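Local structure of putative acetylornithine deacetylase (Sulfolobus tokodaii, 3VPB) at residues B[178-181]-B[186-189]; B[255-260]-B[266-271]; B[166-171]-B[242-247]. The protein probably catalyses the ATP-dependent joining of glutamate, through its amino group, to the gamma-carboxyl group of the C-terminal glutamate of the carrier protein LysW. All blocks are in the same frame, centred on the assembly; numbering follows the deposited sequence.

Interaction 1: residues B[178-181]-B[186-189]; sequences RCIA and LLGC. With GLU (glutamic acid), chain M; SO4 (sulfate ion), chain P.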
loop_
_atom_site.group_PDB
_atom_site.type_symbol
_atom_site.label_atom_id
_atom_site.label_comp_id
_atom_site.label_asym_id
_atom_site.label_seq_id
_atom_site.Cartn_x
_atom_site.Cartn_y
_atom_site.Cartn_z
ATOM N N ARG B 178 -24.308 7.128 20.828
ATOM C CA ARG B 178 -24.561 7.183 19.401
ATOM C C ARG B 178 -25.992 7.710 19.211
ATOM O O ARG B 178 -26.934 7.150 19.765
ATOM C CB ARG B 178 -24.372 5.774 18.826
ATOM C CG ARG B 178 -25.025 5.518 17.467
ATOM C CD ARG B 178 -24.610 6.542 16.420
ATOM N NE ARG B 178 -23.223 6.439 15.985
ATOM C CZ ARG B 178 -22.786 5.567 15.067
ATOM N NH1 ARG B 178 -23.620 4.701 14.494
ATOM N NH2 ARG B 178 -21.503 5.557 14.716
ATOM N N CYS B 179 -26.129 8.792 18.451
ATOM C CA CYS B 179 -27.435 9.332 18.047
ATOM C C CYS B 179 -27.574 9.289 16.526
ATOM O O CYS B 179 -26.561 9.180 15.797
ATOM C CB CYS B 179 -27.565 10.771 18.537
ATOM S SG CYS B 179 -27.242 10.896 20.325
ATOM N N ILE B 180 -28.816 9.395 16.056
ATOM C CA ILE B 180 -29.116 9.467 14.638
ATOM C C ILE B 180 -30.052 10.659 14.459
ATOM O O ILE B 180 -30.931 10.893 15.294
ATOM C CB ILE B 180 -29.802 8.192 14.125
ATOM C CG1 ILE B 180 -28.788 7.032 14.108
ATOM C CG2 ILE B 180 -30.372 8.415 12.681
ATOM C CD1 ILE B 180 -29.285 5.701 13.524
ATOM N N ALA B 181 -29.837 11.406 13.393
ATOM C CA ALA B 181 -30.694 12.533 13.034
ATOM C C ALA B 181 -31.150 12.358 11.583
ATOM O O ALA B 181 -30.378 11.904 10.714
ATOM C CB ALA B 181 -29.956 13.843 13.201
ATOM N N LEU B 186 -33.412 15.297 15.767
ATOM C CA LEU B 186 -32.999 14.103 16.498
ATOM C C LEU B 186 -33.998 12.947 16.377
ATOM O O LEU B 186 -35.197 13.110 16.655
ATOM C CB LEU B 186 -32.762 14.444 17.982
ATOM C CG LEU B 186 -32.350 13.230 18.830
ATOM C CD1 LEU B 186 -30.954 12.698 18.448
ATOM C CD2 LEU B 186 -32.422 13.568 20.316
ATOM N N LEU B 187 -33.509 11.770 15.976
ATOM C CA LEU B 187 -34.343 10.576 15.943
ATOM C C LEU B 187 -34.258 9.813 17.274
ATOM O O LEU B 187 -35.272 9.333 17.817
ATOM C CB LEU B 187 -33.945 9.664 14.767
ATOM C CG LEU B 187 -34.734 8.371 14.584
ATOM C CD1 LEU B 187 -36.181 8.666 14.097
ATOM C CD2 LEU B 187 -34.029 7.406 13.648
ATOM N N GLY B 188 -33.044 9.708 17.814
ATOM C CA GLY B 188 -32.869 8.997 19.066
ATOM C C GLY B 188 -31.393 8.811 19.351
ATOM O O GLY B 188 -30.548 9.118 18.500
ATOM N N CYS B 189 -31.111 8.294 20.548
ATOM C CA CYS B 189 -29.743 8.054 21.021
ATOM C C CYS B 189 -29.712 6.772 21.809
ATOM O O CYS B 189 -30.724 6.339 22.384
ATOM C CB CYS B 189 -29.248 9.188 21.940
ATOM S SG CYS B 189 -29.132 10.836 21.250
HETATM N N GLU M . -20.787 1.613 12.921
HETATM C CA GLU M . -21.483 1.627 14.236
HETATM C C GLU M . -20.682 0.826 15.239
HETATM O O GLU M . -20.760 1.143 16.441
HETATM C CB GLU M . -22.899 1.039 14.113
HETATM C CG GLU M . -23.751 1.233 15.355
HETATM C CD GLU M . -25.159 0.652 15.220
HETATM O OE1 GLU M . -25.311 -0.438 14.613
HETATM O OE2 GLU M . -26.103 1.302 15.747
HETATM O OXT GLU M . -19.979 -0.148 14.884
HETATM S S SO4 P . -18.529 4.257 13.436
HETATM O O1 SO4 P . -17.576 4.852 12.491
HETATM O O2 SO4 P . -18.265 2.833 13.514
HETATM O O3 SO4 P . -18.511 4.871 14.783
HETATM O O4 SO4 P . -19.872 4.375 12.869
#
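Strand 178-181 pairs with strand 186-189 as the two arms of an antiparallel hairpin, the short axes 4.7 Å apart at closest approach and 163° between their directions. Cys179 faces Cys189 as a non-hydrogen-bonded pair, and Ile180 N donates to Gly188 O at 3.0 Å. Beyond this bond the register slips by one residue. Ile180 O receives Leu187 N at 2.8 Å and, more weakly, Gly188 N at 3.5 Å, so two consecutive residues face one: a classic beta bulge. Ala181 and Leu186 then pair beyond it.

A disulfide closes the Cys179-Cys189 pair, Cys179 SG to Cys189 SG 2.1 Å with chi3 105°. Both SG atoms stand anti to their own carbonyl carbons, which turns them to one another on the face where helix 216-229 packs. Leu186 joins them there, its CD1 lying 3.9 Å from Cys179 CB. Ile180 and Leu187 run side by side, meeting through CG2 and CD2. This hairpin belongs to the five-stranded antiparallel sheet of the ATP-grasp domain, beside strand 233-241, and Arg178 carries it into the active site. Bends at chi2 and chi3 lead its guanidinium away from strand 186-189 to a sulfate, probably from the crystallisation liquor, whose O4 takes a hydrogen bond from Arg178 NH2 at 2.7 Å near the plane of the group. CG of the bound glutamate approaches obliquely, 3.6 Å from Arg178 NH1. NH2 also bridges to Asp237, a magnesium ligand, and NH1 to Glu56 of the LysW chain. A leucine here would probably leave the carboxylates of Asp237 and of LysW Glu56 without this shared cationic partner.

Interaction 2: residues B[255-260]-B[266-271]; sequences PEFKGF and INVAQK. With GLU (glutamic acid), chain M.
Val268 meets two phenylalanines at once, one with each methyl. Its CG1 sits over the centre of the Phe257 ring, 3.8 Å from the centroid and 12° off the ring normal, a CH-pi contact on the face. CG2 reaches Phe260 CD2 at 3.4 Å, the two side chains crossing at about a right angle. The split follows from chi1 of Val268 (175°), which sets CG1 anti to the backbone N and CG2 anti to the carbonyl carbon. Ile266 adds CD1 against Phe260 CE2 at 3.8 Å, so the Phe260 ring is touched by both residues. The closest side-chain contacts between the segments are apolar.

The two rings hang from the start of helix 258-264, with Phe257 as its N-cap residue, and in this ATP-grasp domain the helix start forms one wall of the glutamate site. Gly259 N donates to OE1 of the bound glutamate at 2.9 Å. Phe260 N donates to OE2 of the same ligand, also at 2.9 Å, so successive amides grip the two carboxylate oxygens; Gly259 and Phe260 form the GF motif assigned to substrate specificity. At the far end of the ligand, Glu256 OE2 accepts from the glutamate N at 2.9 Å.

Further out, Ile180 and Phe233 of the sheet pack on Phe257, and Glu13 accepts hydrogen bonds from the amides of Phe257 and Lys258. Behind Val268, Asn267 caps helix 268-280: its OD1 takes Gln270 N at 3.0 Å, the donor lying well above the carbonyl plane.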
loop_
_atom_site.group_PDB
_atom_site.type_symbol
_atom_site.label_atom_id
_atom_site.label_comp_id
_atom_site.label_asym_id
_atom_site.label_seq_id
_atom_site.Cartn_x
_atom_site.Cartn_y
_atom_site.Cartn_z
ATOM N N PRO B 255 -24.826 5.902 7.822
ATOM C CA PRO B 255 -24.907 5.293 9.161
ATOM C C PRO B 255 -25.402 3.857 9.173
ATOM O O PRO B 255 -26.260 3.473 8.380
ATOM C CB PRO B 255 -25.859 6.214 9.933
ATOM C CG PRO B 255 -26.524 7.077 8.927
ATOM C CD PRO B 255 -25.782 7.010 7.623
ATOM N N GLU B 256 -24.811 3.056 10.046
ATOM C CA GLU B 256 -25.347 1.733 10.314
ATOM C C GLU B 256 -26.286 1.916 11.506
ATOM O O GLU B 256 -26.204 2.939 12.209
ATOM C CB GLU B 256 -24.230 0.736 10.592
ATOM C CG GLU B 256 -23.443 0.266 9.334
ATOM C CD GLU B 256 -22.170 -0.490 9.720
ATOM O OE1 GLU B 256 -21.772 -1.418 8.985
ATOM O OE2 GLU B 256 -21.578 -0.154 10.776
ATOM N N PHE B 257 -27.221 0.989 11.693
ATOM C CA PHE B 257 -28.253 1.171 12.719
ATOM C C PHE B 257 -28.805 -0.104 13.324
ATOM O O PHE B 257 -29.845 -0.049 13.981
ATOM C CB PHE B 257 -29.401 2.113 12.247
ATOM C CG PHE B 257 -29.956 1.800 10.876
ATOM C CD1 PHE B 257 -30.973 0.836 10.701
ATOM C CD2 PHE B 257 -29.493 2.509 9.749
ATOM C CE1 PHE B 257 -31.500 0.581 9.427
ATOM C CE2 PHE B 257 -29.972 2.227 8.465
ATOM C CZ PHE B 257 -30.995 1.275 8.302
ATOM N N LYS B 258 -28.106 -1.238 13.177
ATOM C CA LYS B 258 -28.571 -2.479 13.833
ATOM C C LYS B 258 -28.565 -2.377 15.360
ATOM O O LYS B 258 -29.481 -2.880 16.025
ATOM C CB LYS B 258 -27.744 -3.694 13.411
ATOM C CG LYS B 258 -28.208 -4.321 12.111
ATOM C CD LYS B 258 -27.568 -5.693 11.932
ATOM C CE LYS B 258 -26.122 -5.556 11.522
ATOM N NZ LYS B 258 -25.325 -6.694 12.024
ATOM N N GLY B 259 -27.523 -1.762 15.902
ATOM C CA GLY B 259 -27.418 -1.497 17.339
ATOM C C GLY B 259 -28.465 -0.507 17.800
ATOM O O GLY B 259 -29.112 -0.707 18.843
ATOM N N PHE B 260 -28.649 0.548 17.004
ATOM C CA PHE B 260 -29.640 1.588 17.303
ATOM C C PHE B 260 -30.996 0.927 17.464
ATOM O O PHE B 260 -31.726 1.203 18.445
ATOM C CB PHE B 260 -29.634 2.622 16.175
ATOM C CG PHE B 260 -30.401 3.866 16.458
ATOM C CD1 PHE B 260 -29.775 4.983 17.019
ATOM C CD2 PHE B 260 -31.731 3.953 16.092
ATOM C CE1 PHE B 260 -30.503 6.154 17.251
ATOM C CE2 PHE B 260 -32.464 5.105 16.320
ATOM C CZ PHE B 260 -31.852 6.213 16.878
ATOM N N ILE B 266 -36.592 1.764 17.352
ATOM C CA ILE B 266 -36.998 2.666 16.273
ATOM C C ILE B 266 -36.808 1.975 14.922
ATOM O O ILE B 266 -35.757 1.394 14.656
ATOM C CB ILE B 266 -36.252 4.021 16.354
ATOM C CG1 ILE B 266 -36.706 4.790 17.608
ATOM C CG2 ILE B 266 -36.439 4.849 15.070
ATOM C CD1 ILE B 266 -35.783 5.913 18.030
ATOM N N ASN B 267 -37.857 1.987 14.096
ATOM C CA ASN B 267 -37.763 1.513 12.723
ATOM C C ASN B 267 -37.091 2.611 11.879
ATOM O O ASN B 267 -37.753 3.443 11.256
ATOM C CB ASN B 267 -39.141 1.153 12.177
ATOM C CG ASN B 267 -39.082 0.422 10.843
ATOM O OD1 ASN B 267 -38.118 0.559 10.075
ATOM N ND2 ASN B 267 -40.128 -0.364 10.549
ATOM N N VAL B 268 -35.767 2.627 11.914
ATOM C CA VAL B 268 -34.967 3.654 11.209
ATOM C C VAL B 268 -35.256 3.706 9.696
ATOM O O VAL B 268 -35.435 4.797 9.139
ATOM C CB VAL B 268 -33.449 3.479 11.486
ATOM C CG1 VAL B 268 -32.596 4.456 10.654
ATOM C CG2 VAL B 268 -33.129 3.683 12.963
ATOM N N ALA B 269 -35.311 2.544 9.050
ATOM C CA ALA B 269 -35.609 2.499 7.601
ATOM C C ALA B 269 -37.001 3.091 7.284
ATOM O O ALA B 269 -37.182 3.821 6.306
ATOM C CB ALA B 269 -35.445 1.079 7.055
ATOM N N GLN B 270 -37.976 2.834 8.154
ATOM C CA GLN B 270 -39.321 3.409 7.955
ATOM C C GLN B 270 -39.317 4.923 8.130
ATOM O O GLN B 270 -39.954 5.657 7.341
ATOM C CB GLN B 270 -40.320 2.744 8.933
ATOM C CG GLN B 270 -41.763 3.258 8.831
ATOM C CD GLN B 270 -42.393 3.023 7.456
ATOM O OE1 GLN B 270 -42.080 2.054 6.770
ATOM N NE2 GLN B 270 -43.291 3.920 7.058
ATOM N N LYS B 271 -38.621 5.409 9.161
ATOM C CA LYS B 271 -38.518 6.857 9.389
ATOM C C LYS B 271 -37.839 7.575 8.224
ATOM O O LYS B 271 -38.236 8.674 7.840
ATOM C CB LYS B 271 -37.783 7.164 10.704
ATOM C CG LYS B 271 -38.521 6.640 11.943
ATOM C CD LYS B 271 -39.800 7.475 12.161
ATOM C CE LYS B 271 -40.643 6.914 13.304
ATOM N NZ LYS B 271 -39.936 7.109 14.608
HETATM N N GLU M . -20.787 1.613 12.921
HETATM C CA GLU M . -21.483 1.627 14.236
HETATM C C GLU M . -20.682 0.826 15.239
HETATM O O GLU M . -20.760 1.143 16.441
HETATM C CB GLU M . -22.899 1.039 14.113
HETATM C CG GLU M . -23.751 1.233 15.355
HETATM C CD GLU M . -25.159 0.652 15.220
HETATM O OE1 GLU M . -25.311 -0.438 14.613
HETATM O OE2 GLU M . -26.103 1.302 15.747
HETATM O OXT GLU M . -19.979 -0.148 14.884
#

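Interaction 3: residues B[166-171]-B[242-247]; sequences VQEYIQ and PNKGYV. With ADP (adenosine-5'-diphosphate), chain L.
Ile170 and Val247 make the close-packed half of this contact between two parts of the ATP-grasp fold: the end of strand 164-168 with the residues that follow, and the start of strand 245-252 at the edge of the neighbouring antiparallel sheet. Their side chains cross obliquely, Ile170 CD1 lying 4.0 Å from Val247 CG1, and both residues are buried. Ile170 CG1 is anti to its carbonyl carbon (chi1 -49°), and a nearly straight chi2 extends CD1 to the valine. His241 touches both of them, and Pro102 also packs on Val247.

Residues 167-170 hold the adenine of ADP. Ile170 N donates to ADP N1 at 2.9 Å with an almost straight bond (177°), while ADP N6 donates to Glu168 O at 2.9 Å and to Gln167 OE1 at 2.8 Å. Two bonds thus fix the amino group, and the backbone reads the adenine edge; Tyr169 CD1 approaches ADP C2 obliquely.

Toward solvent the contact thins to a single ionic link. Lys244, exposed on the turn before strand 245-252, comes from the opposite direction to Glu168, its chain bent at chi3 but otherwise extended. Glu168 OE2 also accepts from Asp103 N, which probably helps to steady the carboxylate. In this salt bridge Lys244 NZ meets Glu168 OE2 at 2.7 Å on its syn lone pair, the side of the other carboxylate oxygen.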
loop_
_atom_site.group_PDB
_atom_site.type_symbol
_atom_site.label_atom_id
_atom_site.label_comp_id
_atom_site.label_asym_id
_atom_site.label_seq_id
_atom_site.Cartn_x
_atom_site.Cartn_y
_atom_site.Cartn_z
ATOM N N VAL B 166 -4.305 13.854 17.265
ATOM C CA VAL B 166 -3.785 13.520 18.581
ATOM C C VAL B 166 -4.656 14.236 19.595
ATOM O O VAL B 166 -4.661 15.459 19.630
ATOM C CB VAL B 166 -2.341 14.021 18.711
ATOM C CG1 VAL B 166 -1.789 13.755 20.121
ATOM C CG2 VAL B 166 -1.439 13.393 17.601
ATOM N N GLN B 167 -5.367 13.493 20.441
ATOM C CA GLN B 167 -6.346 14.169 21.290
ATOM C C GLN B 167 -6.448 13.613 22.690
ATOM O O GLN B 167 -5.944 12.528 23.001
ATOM C CB GLN B 167 -7.734 14.223 20.622
ATOM C CG GLN B 167 -8.131 12.996 19.865
ATOM C CD GLN B 167 -9.591 12.956 19.390
ATOM O OE1 GLN B 167 -10.241 11.959 19.613
ATOM N NE2 GLN B 167 -10.091 14.021 18.709
ATOM N N GLU B 168 -7.095 14.382 23.538
ATOM C CA GLU B 168 -7.308 13.957 24.920
ATOM C C GLU B 168 -8.143 12.686 24.942
ATOM O O GLU B 168 -9.018 12.484 24.100
ATOM C CB GLU B 168 -7.995 15.060 25.732
ATOM C CG GLU B 168 -9.333 15.464 25.201
ATOM C CD GLU B 168 -10.050 16.459 26.111
ATOM O OE1 GLU B 168 -9.960 16.312 27.364
ATOM O OE2 GLU B 168 -10.716 17.377 25.571
ATOM N N TYR B 169 -7.856 11.833 25.917
ATOM C CA TYR B 169 -8.604 10.608 26.099
ATOM C C TYR B 169 -9.785 10.896 27.024
ATOM O O TYR B 169 -9.589 11.370 28.140
ATOM C CB TYR B 169 -7.668 9.553 26.691
ATOM C CG TYR B 169 -8.335 8.232 26.950
ATOM C CD1 TYR B 169 -8.987 7.541 25.928
ATOM C CD2 TYR B 169 -8.315 7.675 28.220
ATOM C CE1 TYR B 169 -9.609 6.315 26.173
ATOM C CE2 TYR B 169 -8.918 6.441 28.478
ATOM C CZ TYR B 169 -9.554 5.778 27.456
ATOM O OH TYR B 169 -10.153 4.575 27.730
ATOM N N ILE B 170 -11.008 10.657 26.535
ATOM C CA ILE B 170 -12.202 11.010 27.291
ATOM C C ILE B 170 -13.012 9.747 27.474
ATOM O O ILE B 170 -13.675 9.265 26.537
ATOM C CB ILE B 170 -13.075 12.105 26.570
ATOM C CG1 ILE B 170 -12.214 13.286 26.121
ATOM C CG2 ILE B 170 -14.185 12.607 27.498
ATOM C CD1 ILE B 170 -12.978 14.350 25.301
ATOM N N GLN B 171 -12.943 9.186 28.680
ATOM C CA GLN B 171 -13.747 8.013 28.983
ATOM C C GLN B 171 -13.705 7.737 30.471
ATOM O O GLN B 171 -12.634 7.436 31.040
ATOM C CB GLN B 171 -13.228 6.763 28.235
ATOM C CG GLN B 171 -14.071 5.513 28.491
ATOM C CD GLN B 171 -15.488 5.683 28.049
ATOM O OE1 GLN B 171 -16.404 5.692 28.864
ATOM N NE2 GLN B 171 -15.688 5.851 26.747
ATOM N N PRO B 242 -15.722 14.103 32.202
ATOM C CA PRO B 242 -16.009 14.262 33.634
ATOM C C PRO B 242 -16.247 15.719 34.077
ATOM O O PRO B 242 -16.983 15.932 35.038
ATOM C CB PRO B 242 -14.728 13.772 34.314
ATOM C CG PRO B 242 -14.009 12.962 33.343
ATOM C CD PRO B 242 -14.489 13.321 31.963
ATOM N N ASN B 243 -15.619 16.694 33.414
ATOM C CA ASN B 243 -15.831 18.115 33.748
ATOM C C ASN B 243 -16.686 18.842 32.717
ATOM O O ASN B 243 -17.552 19.649 33.073
ATOM C CB ASN B 243 -14.489 18.861 33.932
ATOM C CG ASN B 243 -13.545 18.154 34.891
ATOM O OD1 ASN B 243 -12.363 17.935 34.579
ATOM N ND2 ASN B 243 -14.053 17.795 36.069
ATOM N N LYS B 244 -16.443 18.558 31.441
ATOM C CA LYS B 244 -17.022 19.341 30.331
ATOM C C LYS B 244 -18.376 18.855 29.808
ATOM O O LYS B 244 -19.044 19.566 29.050
ATOM C CB LYS B 244 -16.032 19.434 29.159
ATOM C CG LYS B 244 -14.719 20.140 29.476
ATOM C CD LYS B 244 -13.850 20.313 28.219
ATOM C CE LYS B 244 -13.023 19.069 27.876
ATOM N NZ LYS B 244 -12.217 19.308 26.623
ATOM N N GLY B 245 -18.774 17.646 30.187
ATOM C CA GLY B 245 -20.016 17.055 29.725
ATOM C C GLY B 245 -19.900 16.496 28.329
ATOM O O GLY B 245 -18.930 15.796 28.006
ATOM N N TYR B 246 -20.891 16.798 27.491
ATOM C CA TYR B 246 -20.961 16.149 26.172
ATOM C C TYR B 246 -19.978 16.784 25.192
ATOM O O TYR B 246 -19.936 18.010 25.024
ATOM C CB TYR B 246 -22.367 16.186 25.589
ATOM C CG TYR B 246 -23.402 15.448 26.413
ATOM C CD1 TYR B 246 -23.237 14.096 26.706
ATOM C CD2 TYR B 246 -24.548 16.100 26.882
ATOM C CE1 TYR B 246 -24.191 13.391 27.466
ATOM C CE2 TYR B 246 -25.517 15.401 27.641
ATOM C CZ TYR B 246 -25.321 14.053 27.917
ATOM O OH TYR B 246 -26.243 13.353 28.653
ATOM N N VAL B 247 -19.216 15.925 24.536
ATOM C CA VAL B 247 -18.187 16.335 23.587
ATOM C C VAL B 247 -18.472 15.555 22.309
ATOM O O VAL B 247 -18.602 14.328 22.354
ATOM C CB VAL B 247 -16.775 15.991 24.166
ATOM C CG1 VAL B 247 -15.698 16.408 23.227
ATOM C CG2 VAL B 247 -16.528 16.703 25.493
HETATM P PB ADP L . -14.570 5.540 14.143
HETATM O O1B ADP L . -14.996 6.401 13.013
HETATM O O2B ADP L . -15.686 4.929 14.973
HETATM O O3B ADP L . -13.499 4.535 13.826
HETATM P PA ADP L . -14.187 7.125 16.549
HETATM O O1A ADP L . -13.400 8.426 16.669
HETATM O O2A ADP L . -15.686 7.052 16.733
HETATM O O3A ADP L . -13.756 6.537 15.115
HETATM O "O5'" ADP L . -13.493 6.110 17.583
HETATM C "C5'" ADP L . -13.949 4.777 17.813
HETATM C "C4'" ADP L . -14.061 4.524 19.304
HETATM O "O4'" ADP L . -12.811 4.850 19.923
HETATM C "C3'" ADP L . -15.091 5.462 19.940
HETATM O "O3'" ADP L . -16.395 4.866 19.941
HETATM C "C2'" ADP L . -14.565 5.630 21.345
HETATM O "O2'" ADP L . -14.946 4.512 22.160
HETATM C "C1'" ADP L . -13.075 5.555 21.141
HETATM N N9 ADP L . -12.496 6.907 21.028
HETATM C C8 ADP L . -12.157 7.575 19.895
HETATM N N7 ADP L . -11.613 8.754 20.230
HETATM C C5 ADP L . -11.598 8.837 21.575
HETATM C C6 ADP L . -11.184 9.830 22.575
HETATM N N6 ADP L . -10.621 10.986 22.177
HETATM N N1 ADP L . -11.304 9.508 23.897
HETATM C C2 ADP L . -11.839 8.353 24.311
HETATM N N3 ADP L . -12.273 7.416 23.430
HETATM C C4 ADP L . -12.177 7.624 22.090
#

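All three contacts lie in the RimK-like ATP-grasp region. Along the chain interaction 3 spans the longest loop, and the hairpin of interaction 1 falls between its two segments; interaction 2 follows both. Interactions 1 and 2 have centres 10 Å apart and touch: Phe260 CE1 lies 3.2 Å from Gly188 O, and Ile180 CD1 3.6 Å from Phe260 CD1, so the sheet backs the helix start and both border the bound glutamate. Interaction 3 stands about 20 Å from interaction 1 and 27 Å from interaction 2, centre to centre. It reaches the same five-stranded sheet through strand 245-252, consistent with adenine and glutamate being bound at separate places of one active site.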